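Acarbose Kinase Mak1 (Uncultured bacterium, PDB 6WB4) probably inactivates the antidiabetic drug acarbose by phosphorylating it with ATP, as a carbohydrate kinase of the pfkB family encoded by the human microbiome. Local coordinates at residues Phe194-Asp199 with Ala216-Arg221. Sequence-based numbering, arbitrary orientation.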
loop_
_atom_site.group_PDB
_atom_site.type_symbol
_atom_site.label_atom_id
_atom_site.label_comp_id
_atom_site.label_asym_id
_atom_site.label_seq_id
_atom_site.Cartn_x
_atom_site.Cartn_y
_atom_site.Cartn_z
ATOM N N PHE B 194 28.962 -7.052 -8.180
ATOM C CA PHE B 194 28.610 -7.906 -7.061
ATOM C C PHE B 194 28.960 -9.363 -7.345
ATOM O O PHE B 194 29.494 -10.070 -6.482
ATOM C CB PHE B 194 27.121 -7.789 -6.756
ATOM C CG PHE B 194 26.669 -6.397 -6.405
ATOM C CD1 PHE B 194 26.762 -5.930 -5.109
ATOM C CD2 PHE B 194 26.114 -5.572 -7.366
ATOM C CE1 PHE B 194 26.328 -4.659 -4.783
ATOM C CE2 PHE B 194 25.673 -4.303 -7.043
ATOM C CZ PHE B 194 25.780 -3.846 -5.750
ATOM N N ALA B 195 28.659 -9.808 -8.563
ATOM C CA ALA B 195 28.936 -11.179 -8.973
ATOM C C ALA B 195 30.427 -11.489 -8.938
ATOM O O ALA B 195 30.818 -12.591 -8.563
ATOM C CB ALA B 195 28.381 -11.436 -10.358
ATOM N N TYR B 196 31.256 -10.519 -9.326
ATOM C CA TYR B 196 32.701 -10.746 -9.415
ATOM C C TYR B 196 33.430 -10.248 -8.176
ATOM O O TYR B 196 34.643 -10.422 -8.049
ATOM C CB TYR B 196 33.296 -10.056 -10.648
ATOM C CG TYR B 196 32.644 -10.424 -11.962
ATOM C CD1 TYR B 196 32.011 -11.647 -12.137
ATOM C CD2 TYR B 196 32.666 -9.539 -13.031
ATOM C CE1 TYR B 196 31.416 -11.976 -13.344
ATOM C CE2 TYR B 196 32.074 -9.854 -14.235
ATOM C CZ TYR B 196 31.452 -11.072 -14.390
ATOM O OH TYR B 196 30.861 -11.379 -15.593
ATOM N N GLY B 197 32.695 -9.621 -7.267
ATOM C CA GLY B 197 33.319 -8.931 -6.156
ATOM C C GLY B 197 33.136 -9.561 -4.786
ATOM O O GLY B 197 33.763 -9.121 -3.821
ATOM N N ALA B 198 32.297 -10.587 -4.685
ATOM C CA ALA B 198 32.029 -11.179 -3.377
ATOM C C ALA B 198 32.638 -12.565 -3.240
ATOM O O ALA B 198 32.803 -13.286 -4.221
ATOM C CB ALA B 198 30.523 -11.236 -3.114
ATOM N N ASP B 199 32.946 -12.935 -2.005
ATOM C CA ASP B 199 33.548 -14.230 -1.709
ATOM C C ASP B 199 32.513 -15.344 -1.843
ATOM O O ASP B 199 32.805 -16.412 -2.379
ATOM C CB ASP B 199 34.174 -14.228 -0.304
ATOM C CG ASP B 199 35.273 -13.179 -0.153
ATOM O OD1 ASP B 199 36.218 -13.176 -0.972
ATOM O OD2 ASP B 199 35.188 -12.339 0.768
ATOM N N ALA B 216 30.936 -20.278 -14.675
ATOM C CA ALA B 216 32.303 -20.287 -15.200
ATOM C C ALA B 216 32.800 -18.864 -15.367
ATOM O O ALA B 216 33.938 -18.535 -15.019
ATOM C CB ALA B 216 32.363 -21.032 -16.508
ATOM N N ASP B 217 31.932 -18.026 -15.915
ATOM C CA ASP B 217 32.220 -16.616 -16.055
ATOM C C ASP B 217 32.533 -15.975 -14.702
ATOM O O ASP B 217 33.483 -15.205 -14.585
ATOM C CB ASP B 217 31.038 -15.905 -16.715
ATOM C CG ASP B 217 31.261 -14.418 -16.854
ATOM O OD1 ASP B 217 32.296 -14.018 -17.424
ATOM O OD2 ASP B 217 30.402 -13.650 -16.370
ATOM N N VAL B 218 31.747 -16.315 -13.678
ATOM C CA VAL B 218 31.928 -15.730 -12.345
ATOM C C VAL B 218 33.298 -16.050 -11.723
ATOM O O VAL B 218 33.938 -15.171 -11.151
ATOM C CB VAL B 218 30.802 -16.190 -11.384
ATOM C CG1 VAL B 218 31.121 -15.836 -9.925
ATOM C CG2 VAL B 218 29.470 -15.582 -11.804
ATOM N N PHE B 219 33.750 -17.292 -11.853
ATOM C CA PHE B 219 35.071 -17.688 -11.367
ATOM C C PHE B 219 36.223 -17.112 -12.198
ATOM O O PHE B 219 37.310 -16.854 -11.676
ATOM C CB PHE B 219 35.186 -19.211 -11.330
ATOM C CG PHE B 219 34.346 -19.843 -10.270
ATOM C CD1 PHE B 219 34.260 -19.274 -9.012
ATOM C CD2 PHE B 219 33.653 -21.014 -10.523
ATOM C CE1 PHE B 219 33.489 -19.849 -8.030
ATOM C CE2 PHE B 219 32.887 -21.600 -9.545
ATOM C CZ PHE B 219 32.803 -21.017 -8.295
ATOM N N ALA B 220 35.998 -16.963 -13.498
ATOM C CA ALA B 220 37.016 -16.426 -14.399
ATOM C C ALA B 220 37.281 -14.954 -14.122
ATOM O O ALA B 220 38.425 -14.508 -14.108
ATOM C CB ALA B 220 36.607 -16.622 -15.854
ATOM N N ARG B 221 36.210 -14.195 -13.929
ATOM C CA ARG B 221 36.323 -12.750 -13.823
ATOM C C ARG B 221 36.209 -12.242 -12.385
ATOM O O ARG B 221 36.372 -11.048 -12.141
ATOM C CB ARG B 221 35.250 -12.093 -14.697
ATOM C CG ARG B 221 35.431 -12.345 -16.194
ATOM C CD ARG B 221 34.414 -11.587 -17.032
ATOM N NE ARG B 221 34.372 -10.164 -16.709
ATOM C CZ ARG B 221 35.068 -9.230 -17.348
ATOM N NH1 ARG B 221 35.856 -9.568 -18.360
ATOM N NH2 ARG B 221 34.968 -7.957 -16.984
#
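Tyr196 packs against the last turn of helix 211-221 and meets Arg221, Val218 and Asp217 in turn, on the outer layer of the alpha/beta fold of this pfkB (ribokinase-like) kinase. The helix packs on the main sheet through Val218 and Phe219, whose side chains touch Val227 of strand 226-230. Tyr196 follows the short helix 192-195, just before the chain enters the neighbouring parallel strand 200-204.

Starting at CB, Tyr196 first meets backbone: its CB is 3.6 Å from the carbonyl O of Arg221. With CG anti to the carbonyl carbon of Tyr196, the ring then reaches across the turn from Arg221 O back toward Asp217. On the CD1 side, Tyr196 CE1 passes 3.9 Å from Val218 CA, with CG2 of that valine a little farther off. One face of the ring is covered by Arg221, whose CB sits 3.8 Å from the ring centroid and 6° off the normal, a CH-pi contact almost straight over the ring centre. The arginine chain, bent at chi3, then brings NE to 3.4 Å from Tyr196 CE2. Here the guanidinium presents its edge and is inclined 60° to the ring, so it does not stack on it. The methyl CG1 of Val218 rests 3.5 Å from the carbonyl O of Ala195, one residue before Tyr196.

The ring ends at its hydroxyl, which donates a hydrogen bond to Asp217 OD2, an atom near the ring plane. CG anti to the backbone N swings the Asp217 carboxylate toward the tyrosine hydroxyl, and its plane stands 82° from that of the ring. The modelled OH to OD2 separation between Tyr196 and Asp217 is 2.4 Å, a value too short to be taken literally; OD1 of the same carboxylate lies 3.5 Å from Tyr196 OH.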